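Acyl-CoA dehydrogenase (Bacillus anthracis, PDB 3OWA) probably catalyses the flavin-dependent alpha,beta-dehydrogenation of acyl-CoA thioesters, with bound FAD taking up the hydride as in other members of its family. Local coordinates at residues E45-N50 and L71-E76; E103-S106 and G110-I113; D83-Y88 and P125-G130. All coordinates share one frame; numbering follows the deposited sequence.

Contact 1: residues E45-N50 and L71-E76; sequences EDFIVN and LKEAGE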
loop_
_atom_site.group_PDB
_atom_site.type_symbol
_atom_site.label_atom_id
_atom_site.label_comp_id
_atom_site.label_asym_id
_atom_site.label_seq_id
_atom_site.Cartn_x
_atom_site.Cartn_y
_atom_site.Cartn_z
ATOM N N GLU A 45 -23.019 -17.419 2.626
ATOM C CA GLU A 45 -23.245 -16.150 1.945
ATOM C C GLU A 45 -24.605 -15.521 2.275
ATOM O O GLU A 45 -24.671 -14.328 2.566
ATOM C CB GLU A 45 -23.127 -16.330 0.416
ATOM C CG GLU A 45 -23.306 -15.034 -0.335
ATOM C CD GLU A 45 -22.713 -15.098 -1.732
ATOM O OE1 GLU A 45 -21.803 -14.299 -2.012
ATOM O OE2 GLU A 45 -23.156 -15.966 -2.524
ATOM N N ASP A 46 -25.666 -16.315 2.236
ATOM C CA ASP A 46 -27.005 -15.833 2.573
ATOM C C ASP A 46 -27.093 -15.365 4.027
ATOM O O ASP A 46 -27.670 -14.309 4.311
ATOM C CB ASP A 46 -28.022 -16.937 2.368
ATOM C CG ASP A 46 -28.262 -17.260 0.882
ATOM O OD1 ASP A 46 -27.893 -16.440 0.003
ATOM O OD2 ASP A 46 -28.841 -18.329 0.606
ATOM N N PHE A 47 -26.548 -16.159 4.942
ATOM C CA PHE A 47 -26.441 -15.729 6.336
ATOM C C PHE A 47 -25.769 -14.345 6.435
ATOM O O PHE A 47 -26.355 -13.422 6.981
ATOM C CB PHE A 47 -25.693 -16.750 7.212
ATOM C CG PHE A 47 -25.407 -16.239 8.605
ATOM C CD1 PHE A 47 -24.120 -15.908 8.987
ATOM C CD2 PHE A 47 -26.445 -16.043 9.517
ATOM C CE1 PHE A 47 -23.858 -15.410 10.280
ATOM C CE2 PHE A 47 -26.189 -15.555 10.823
ATOM C CZ PHE A 47 -24.904 -15.240 11.183
ATOM N N ILE A 48 -24.566 -14.210 5.876
ATOM C CA ILE A 48 -23.798 -12.958 5.944
ATOM C C ILE A 48 -24.565 -11.758 5.324
ATOM O O ILE A 48 -24.745 -10.708 5.965
ATOM C CB ILE A 48 -22.342 -13.113 5.375
ATOM C CG1 ILE A 48 -21.386 -13.590 6.475
ATOM C CG2 ILE A 48 -21.774 -11.750 5.015
ATOM C CD1 ILE A 48 -21.507 -15.003 6.837
ATOM N N VAL A 49 -25.115 -11.955 4.126
ATOM C CA VAL A 49 -25.799 -10.897 3.408
ATOM C C VAL A 49 -27.142 -10.551 4.061
ATOM O O VAL A 49 -27.455 -9.377 4.260
ATOM C CB VAL A 49 -25.980 -11.283 1.894
ATOM C CG1 VAL A 49 -26.974 -10.364 1.184
ATOM C CG2 VAL A 49 -24.665 -11.276 1.162
ATOM N N ASN A 50 -27.968 -11.562 4.326
ATOM C CA ASN A 50 -29.266 -11.346 4.935
ATOM C C ASN A 50 -29.225 -10.933 6.420
ATOM O O ASN A 50 -29.995 -10.075 6.816
ATOM C CB ASN A 50 -30.173 -12.567 4.743
ATOM C CG ASN A 50 -30.446 -12.856 3.274
ATOM O OD1 ASN A 50 -30.346 -11.967 2.435
ATOM N ND2 ASN A 50 -30.817 -14.092 2.963
ATOM N N LEU A 71 -23.412 -14.519 16.220
ATOM C CA LEU A 71 -22.620 -15.736 16.346
ATOM C C LEU A 71 -23.464 -16.964 16.678
ATOM O O LEU A 71 -23.252 -18.027 16.095
ATOM C CB LEU A 71 -21.494 -15.576 17.365
ATOM C CG LEU A 71 -20.302 -14.761 16.852
ATOM C CD1 LEU A 71 -19.402 -14.445 18.029
ATOM C CD2 LEU A 71 -19.510 -15.459 15.742
ATOM N N LYS A 72 -24.410 -16.814 17.617
ATOM C CA LYS A 72 -25.276 -17.913 18.010
ATOM C C LYS A 72 -26.238 -18.272 16.889
ATOM O O LYS A 72 -26.547 -19.450 16.715
ATOM C CB LYS A 72 -26.003 -17.629 19.339
ATOM C CG LYS A 72 -25.060 -17.558 20.579
ATOM C CD LYS A 72 -25.871 -17.431 21.875
ATOM C CE LYS A 72 -25.061 -16.914 23.068
ATOM N NZ LYS A 72 -23.715 -17.567 23.379
ATOM N N GLU A 73 -26.683 -17.291 16.101
ATOM C CA GLU A 73 -27.503 -17.621 14.921
ATOM C C GLU A 73 -26.674 -18.415 13.920
ATOM O O GLU A 73 -27.150 -19.423 13.413
ATOM C CB GLU A 73 -28.120 -16.404 14.209
ATOM C CG GLU A 73 -29.145 -15.578 15.023
ATOM C CD GLU A 73 -29.503 -14.240 14.315
ATOM O OE1 GLU A 73 -29.329 -14.169 13.068
ATOM O OE2 GLU A 73 -29.944 -13.265 14.998
ATOM N N ALA A 74 -25.430 -17.974 13.674
ATOM C CA ALA A 74 -24.463 -18.759 12.894
ATOM C C ALA A 74 -24.259 -20.174 13.463
ATOM O O ALA A 74 -24.147 -21.144 12.706
ATOM C CB ALA A 74 -23.100 -18.020 12.781
ATOM N N GLY A 75 -24.166 -20.268 14.791
ATOM C CA GLY A 75 -24.053 -21.560 15.484
ATOM C C GLY A 75 -25.200 -22.516 15.150
ATOM O O GLY A 75 -24.971 -23.696 14.920
ATOM N N GLU A 76 -26.419 -21.984 15.081
ATOM C CA GLU A 76 -27.607 -22.768 14.761
ATOM C C GLU A 76 -27.590 -23.267 13.340
ATOM O O GLU A 76 -28.268 -24.245 13.017
ATOM C CB GLU A 76 -28.904 -21.985 15.014
ATOM C CG GLU A 76 -29.239 -21.862 16.492
ATOM C CD GLU A 76 -30.241 -20.739 16.806
ATOM O OE1 GLU A 76 -30.468 -19.854 15.937
ATOM O OE2 GLU A 76 -30.791 -20.742 17.940
#

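Contact 2: residues E103-S106 and G110-I113; sequences EKFS and GFAI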
loop_
_atom_site.group_PDB
_atom_site.type_symbol
_atom_site.label_atom_id
_atom_site.label_comp_id
_atom_site.label_asym_id
_atom_site.label_seq_id
_atom_site.Cartn_x
_atom_site.Cartn_y
_atom_site.Cartn_z
ATOM N N GLU A 103 -14.094 -18.033 3.468
ATOM C CA GLU A 103 -14.084 -17.201 2.295
ATOM C C GLU A 103 -15.326 -16.310 2.272
ATOM O O GLU A 103 -15.225 -15.113 2.005
ATOM C CB GLU A 103 -13.970 -18.028 0.984
ATOM C CG GLU A 103 -13.605 -17.137 -0.212
ATOM C CD GLU A 103 -13.783 -17.791 -1.579
ATOM O OE1 GLU A 103 -14.287 -17.087 -2.485
ATOM O OE2 GLU A 103 -13.409 -18.982 -1.764
ATOM N N LYS A 104 -16.482 -16.881 2.534
ATOM C CA LYS A 104 -17.729 -16.115 2.517
ATOM C C LYS A 104 -17.877 -15.183 3.720
ATOM O O LYS A 104 -18.450 -14.072 3.574
ATOM C CB LYS A 104 -18.922 -17.053 2.427
ATOM C CG LYS A 104 -18.905 -17.924 1.163
ATOM C CD LYS A 104 -18.958 -17.028 -0.048
ATOM C CE LYS A 104 -19.177 -17.783 -1.327
ATOM N NZ LYS A 104 -18.764 -16.874 -2.438
ATOM N N PHE A 105 -17.347 -15.590 4.884
ATOM C CA PHE A 105 -17.337 -14.678 6.055
ATOM C C PHE A 105 -16.582 -13.360 5.829
ATOM O O PHE A 105 -16.904 -12.313 6.432
ATOM C CB PHE A 105 -16.845 -15.390 7.345
ATOM C CG PHE A 105 -17.957 -15.787 8.259
ATOM C CD1 PHE A 105 -18.341 -14.963 9.305
ATOM C CD2 PHE A 105 -18.640 -16.996 8.065
ATOM C CE1 PHE A 105 -19.427 -15.345 10.141
ATOM C CE2 PHE A 105 -19.719 -17.353 8.890
ATOM C CZ PHE A 105 -20.095 -16.528 9.926
ATOM N N SER A 106 -15.538 -13.397 4.993
ATOM C CA SER A 106 -14.783 -12.159 4.659
ATOM C C SER A 106 -15.653 -10.966 4.197
ATOM O O SER A 106 -15.297 -9.810 4.397
ATOM C CB SER A 106 -13.684 -12.454 3.645
ATOM O OG SER A 106 -14.308 -12.660 2.391
ATOM N N GLY A 110 -14.649 -7.112 9.844
ATOM C CA GLY A 110 -14.108 -7.578 11.107
ATOM C C GLY A 110 -14.893 -8.698 11.757
ATOM O O GLY A 110 -14.374 -9.427 12.564
ATOM N N PHE A 111 -16.172 -8.846 11.436
ATOM C CA PHE A 111 -16.883 -9.991 11.931
ATOM C C PHE A 111 -16.276 -11.317 11.451
ATOM O O PHE A 111 -16.542 -12.358 12.054
ATOM C CB PHE A 111 -18.388 -9.888 11.562
ATOM C CG PHE A 111 -19.261 -10.833 12.326
ATOM C CD1 PHE A 111 -19.379 -10.724 13.719
ATOM C CD2 PHE A 111 -19.962 -11.835 11.672
ATOM C CE1 PHE A 111 -20.176 -11.606 14.430
ATOM C CE2 PHE A 111 -20.757 -12.725 12.387
ATOM C CZ PHE A 111 -20.874 -12.608 13.756
ATOM N N ALA A 112 -15.539 -11.311 10.347
ATOM C CA ALA A 112 -14.888 -12.548 9.834
ATOM C C ALA A 112 -13.753 -12.881 10.795
ATOM O O ALA A 112 -13.389 -14.047 10.965
ATOM C CB ALA A 112 -14.286 -12.374 8.447
ATOM N N ILE A 113 -13.172 -11.848 11.373
ATOM C CA ILE A 113 -12.090 -12.035 12.323
ATOM C C ILE A 113 -12.631 -12.619 13.584
ATOM O O ILE A 113 -12.061 -13.590 14.117
ATOM C CB ILE A 113 -11.371 -10.669 12.617
ATOM C CG1 ILE A 113 -10.812 -10.072 11.307
ATOM C CG2 ILE A 113 -10.298 -10.835 13.716
ATOM C CD1 ILE A 113 -9.994 -11.010 10.453
#

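Contact 3: residues D83-Y88 and P125-G130; sequences DVPEEY and PIVLFG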
loop_
_atom_site.group_PDB
_atom_site.type_symbol
_atom_site.label_atom_id
_atom_site.label_comp_id
_atom_site.label_asym_id
_atom_site.label_seq_id
_atom_site.Cartn_x
_atom_site.Cartn_y
_atom_site.Cartn_z
ATOM N N ASP A 83 -15.516 -27.681 11.716
ATOM C CA ASP A 83 -14.233 -28.346 11.984
ATOM C C ASP A 83 -14.258 -29.156 13.284
ATOM O O ASP A 83 -13.225 -29.665 13.723
ATOM C CB ASP A 83 -13.084 -27.321 12.073
ATOM C CG ASP A 83 -12.659 -26.763 10.707
ATOM O OD1 ASP A 83 -12.299 -25.567 10.664
ATOM O OD2 ASP A 83 -12.666 -27.504 9.689
ATOM N N VAL A 84 -15.417 -29.248 13.912
ATOM C CA VAL A 84 -15.553 -30.067 15.120
ATOM C C VAL A 84 -16.235 -31.397 14.766
ATOM O O VAL A 84 -17.313 -31.390 14.173
ATOM C CB VAL A 84 -16.332 -29.299 16.207
ATOM C CG1 VAL A 84 -16.691 -30.194 17.430
ATOM C CG2 VAL A 84 -15.527 -28.040 16.623
ATOM N N PRO A 85 -15.599 -32.541 15.114
ATOM C CA PRO A 85 -16.231 -33.855 14.852
ATOM C C PRO A 85 -17.628 -33.972 15.458
ATOM O O PRO A 85 -17.947 -33.339 16.492
ATOM C CB PRO A 85 -15.272 -34.850 15.502
ATOM C CG PRO A 85 -13.941 -34.144 15.515
ATOM C CD PRO A 85 -14.292 -32.696 15.784
ATOM N N GLU A 86 -18.464 -34.732 14.763
ATOM C CA GLU A 86 -19.825 -35.055 15.212
ATOM C C GLU A 86 -19.902 -35.658 16.624
ATOM O O GLU A 86 -20.810 -35.328 17.380
ATOM C CB GLU A 86 -20.541 -35.966 14.194
ATOM C CG GLU A 86 -21.139 -35.186 13.008
ATOM C CD GLU A 86 -22.059 -36.039 12.133
ATOM O OE1 GLU A 86 -23.028 -35.496 11.546
ATOM O OE2 GLU A 86 -21.809 -37.257 12.037
ATOM N N GLU A 87 -18.927 -36.485 16.997
ATOM C CA GLU A 87 -18.970 -37.120 18.323
ATOM C C GLU A 87 -18.727 -36.152 19.464
ATOM O O GLU A 87 -18.958 -36.491 20.619
ATOM C CB GLU A 87 -18.031 -38.334 18.438
ATOM C CG GLU A 87 -16.534 -38.036 18.410
ATOM C CD GLU A 87 -15.857 -38.522 17.128
ATOM O OE1 GLU A 87 -14.956 -37.806 16.616
ATOM O OE2 GLU A 87 -16.215 -39.619 16.623
ATOM N N TYR A 88 -18.262 -34.945 19.140
ATOM C CA TYR A 88 -18.098 -33.912 20.148
ATOM C C TYR A 88 -19.084 -32.790 19.943
ATOM O O TYR A 88 -18.907 -31.715 20.465
ATOM C CB TYR A 88 -16.672 -33.398 20.153
ATOM C CG TYR A 88 -15.662 -34.478 20.386
ATOM C CD1 TYR A 88 -15.682 -35.242 21.570
ATOM C CD2 TYR A 88 -14.686 -34.751 19.434
ATOM C CE1 TYR A 88 -14.749 -36.249 21.786
ATOM C CE2 TYR A 88 -13.743 -35.752 19.632
ATOM C CZ TYR A 88 -13.779 -36.501 20.810
ATOM O OH TYR A 88 -12.838 -37.484 21.000
ATOM N N PRO A 125 -7.299 -25.542 19.197
ATOM C CA PRO A 125 -6.361 -26.171 20.157
ATOM C C PRO A 125 -6.990 -27.307 20.970
ATOM O O PRO A 125 -6.307 -28.259 21.312
ATOM C CB PRO A 125 -5.955 -25.021 21.065
ATOM C CG PRO A 125 -6.077 -23.800 20.133
ATOM C CD PRO A 125 -7.253 -24.067 19.259
ATOM N N ILE A 126 -8.284 -27.209 21.251
ATOM C CA ILE A 126 -9.008 -28.258 21.989
ATOM C C ILE A 126 -9.342 -29.407 21.041
ATOM O O ILE A 126 -9.178 -30.576 21.394
ATOM C CB ILE A 126 -10.273 -27.700 22.709
ATOM C CG1 ILE A 126 -9.851 -26.637 23.749
ATOM C CG2 ILE A 126 -11.053 -28.838 23.407
ATOM C CD1 ILE A 126 -11.029 -25.888 24.425
ATOM N N VAL A 127 -9.809 -29.074 19.841
ATOM C CA VAL A 127 -10.052 -30.087 18.817
ATOM C C VAL A 127 -8.808 -30.957 18.554
ATOM O O VAL A 127 -8.897 -32.189 18.510
ATOM C CB VAL A 127 -10.560 -29.465 17.470
ATOM C CG1 VAL A 127 -10.701 -30.562 16.380
ATOM C CG2 VAL A 127 -11.904 -28.726 17.668
ATOM N N LEU A 128 -7.660 -30.326 18.390
ATOM C CA LEU A 128 -6.459 -31.020 17.963
ATOM C C LEU A 128 -5.627 -31.565 19.104
ATOM O O LEU A 128 -4.971 -32.593 18.932
ATOM C CB LEU A 128 -5.594 -30.118 17.083
ATOM C CG LEU A 128 -6.298 -29.625 15.812
ATOM C CD1 LEU A 128 -5.374 -28.749 15.008
ATOM C CD2 LEU A 128 -6.785 -30.768 14.949
ATOM N N PHE A 129 -5.628 -30.885 20.252
ATOM C CA PHE A 129 -4.737 -31.271 21.340
ATOM C C PHE A 129 -5.420 -31.516 22.661
ATOM O O PHE A 129 -4.761 -31.810 23.645
ATOM C CB PHE A 129 -3.616 -30.244 21.488
ATOM C CG PHE A 129 -2.802 -30.081 20.236
ATOM C CD1 PHE A 129 -1.886 -31.074 19.859
ATOM C CD2 PHE A 129 -2.978 -28.979 19.409
ATOM C CE1 PHE A 129 -1.142 -30.955 18.701
ATOM C CE2 PHE A 129 -2.232 -28.851 18.256
ATOM C CZ PHE A 129 -1.313 -29.847 17.888
ATOM N N GLY A 130 -6.744 -31.408 22.702
ATOM C CA GLY A 130 -7.466 -31.689 23.956
ATOM C C GLY A 130 -7.499 -33.192 24.245
ATOM O O GLY A 130 -7.510 -34.001 23.311
#

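Contact 1: residues E45-N50 and L71-E76
The aromatic ring of Phe47 reaches from one helix to the other and lays one of its faces over the backbone of Ala74, with Ala74 CA above that face. Its far end makes the closest approach: CZ of Phe47 is 3.7 Å from CB of Ala74, and CE1 lies equally near the same methyl. The CE2 corner, meanwhile, comes within 3.8 Å of Ala74 N. CG of Phe47 stands opposite the backbone N (chi1 172°), which sends the ring outward from its own helix and lets it fill the interval between backbones whose nearest CA atoms, those of Phe47 and Ala74, are 7.5 Å apart. The helices concerned, 35-52 and 64-76, belong to the all-helical N-terminal domain of the acyl-CoA dehydrogenase fold, and the small Ala74 leaves room for the ring between them. Glu73 approaches differently. Its CB meets CE2 of Phe47 obliquely at 4.0 Å, and its extended chain runs across the ring at about a right angle. The carboxylate is turned 83° from the ring plane, and its OE1 is 4.1 Å from Phe47 CE2, too far for more than loose packing. OE2 has a long, weak ion pair with Arg69, whereas OE1 lies near OE1 of Glu51, a proximity of like charges that could favour protonation of one of the two. Leu77 also packs against Phe47.

Contact 2: residues E103-S106 and G110-I113
Phe105 meets Phe111 and Ala112 where helices 95-105 and 110-122, consecutive elements of the helical N-terminal domain, are joined by a short loop. The phenylalanine side chain sets out toward the second helix, and its CB lies 4.1 Å from the methyl carbon CB of Ala112. One bond beyond the start of the ring, CD1 comes to 4.2 Å from the carbonyl O of Phe111. The next atom along that side, CE1, packs against the neighbouring ring, 3.7 Å from CE2 of Phe111 and slightly farther from CD2. Phe111 CE2 arrives at the edge of the Phe105 ring, near its plane, while the Phe111 ring itself receives CE1 obliquely. The remote side of Phe105 belongs to other neighbours: CZ approaches CE1 of Phe47, and the ring stacks with that of His115. Ala112, whose side chain is about 13 Å from bound FAD, packs closely on the backbone of Phe105, its CB 3.3 Å from Phe105 O. Next to it, the Ser106 hydroxyl turns back along the chain: OG donates a 2.6 Å hydrogen bond to Glu103 O, tilted 22° from the carbonyl plane.

Contact 3: residues D83-Y88 and P125-G130
Val127 meets Val84, Pro85 and the backbone of Asp83 where a loop of the helical N-terminal domain, the one linking helices 64-76 and 95-105, lies against the short helix 124-129. The joint between the segments is apolar, and no hydrogen bond crosses it. Val127 points at the loop and divides its two methyls between different partners. CG2 of Val127 packs against CG2 of Val84 at 3.8 Å, the two valine side chains running at a slant to one another. CG1 of Val127, placed opposite the backbone N (chi1 176°), meets the residues flanking Val84: Pro85 CD is 4.2 Å from this methyl, and the carbonyl oxygen of Asp83 is 3.8 Å from it. The latter is a van der Waals approach of a polar atom to a methyl. Leu139, on helix 132-144, packs against Val127 too.

The polar bonds either leave for other parts of the fold or stay within one segment. Asp83 OD2 is hydrogen-bonded to the hydroxyl of Ser98, so the carboxylate links the loop to helix 95-105, with at most a weak pull on OD1 from Lys271 of helix 257-293. The hydroxyl OH of Tyr88 is hydrogen-bonded to OE1 of Glu132. Backbone bonding between Val84 and Gly92 holds the loop to the chain that follows it. Within the loop, Tyr88 N donates to Pro85 O at 3.1 Å, closing a turn round Glu86 and Glu87. In the partner helix, Gly130 N still bonds to Ile126 O although Gly130 has left helical backbone angles.

One contact with a ring face remains: the side chain of Glu87 folds back over Tyr88, and its CG stands 3.7 Å above the ring plane, over the centre of the Tyr88 ring.

In the fold
All three contacts lie in the helical N-terminal domain. Contacts 1 and 2 are neighbours and share one apolar layer: Leu71 CD2 touches Phe111 CZ at 3.7 Å and Ile48 CD1 touches Phe105 CE2 at 3.6 Å, so helices 35-52, 64-76, 95-105 and 110-122 pack as a group. Contact 1, buried, joins helices separated by one short helix; contact 2, partly buried, closes a short loop. Contact 3, also partly buried, stands apart, about 10 Å from the nearest atoms of contact 1, and contact 2 lies in the chain between its two segments. Contact 3 relies on aliphatic groups, whereas contact 1 sets a ring over an alanine and contact 2 pairs two phenylalanine rings and seats an alanine methyl on backbone.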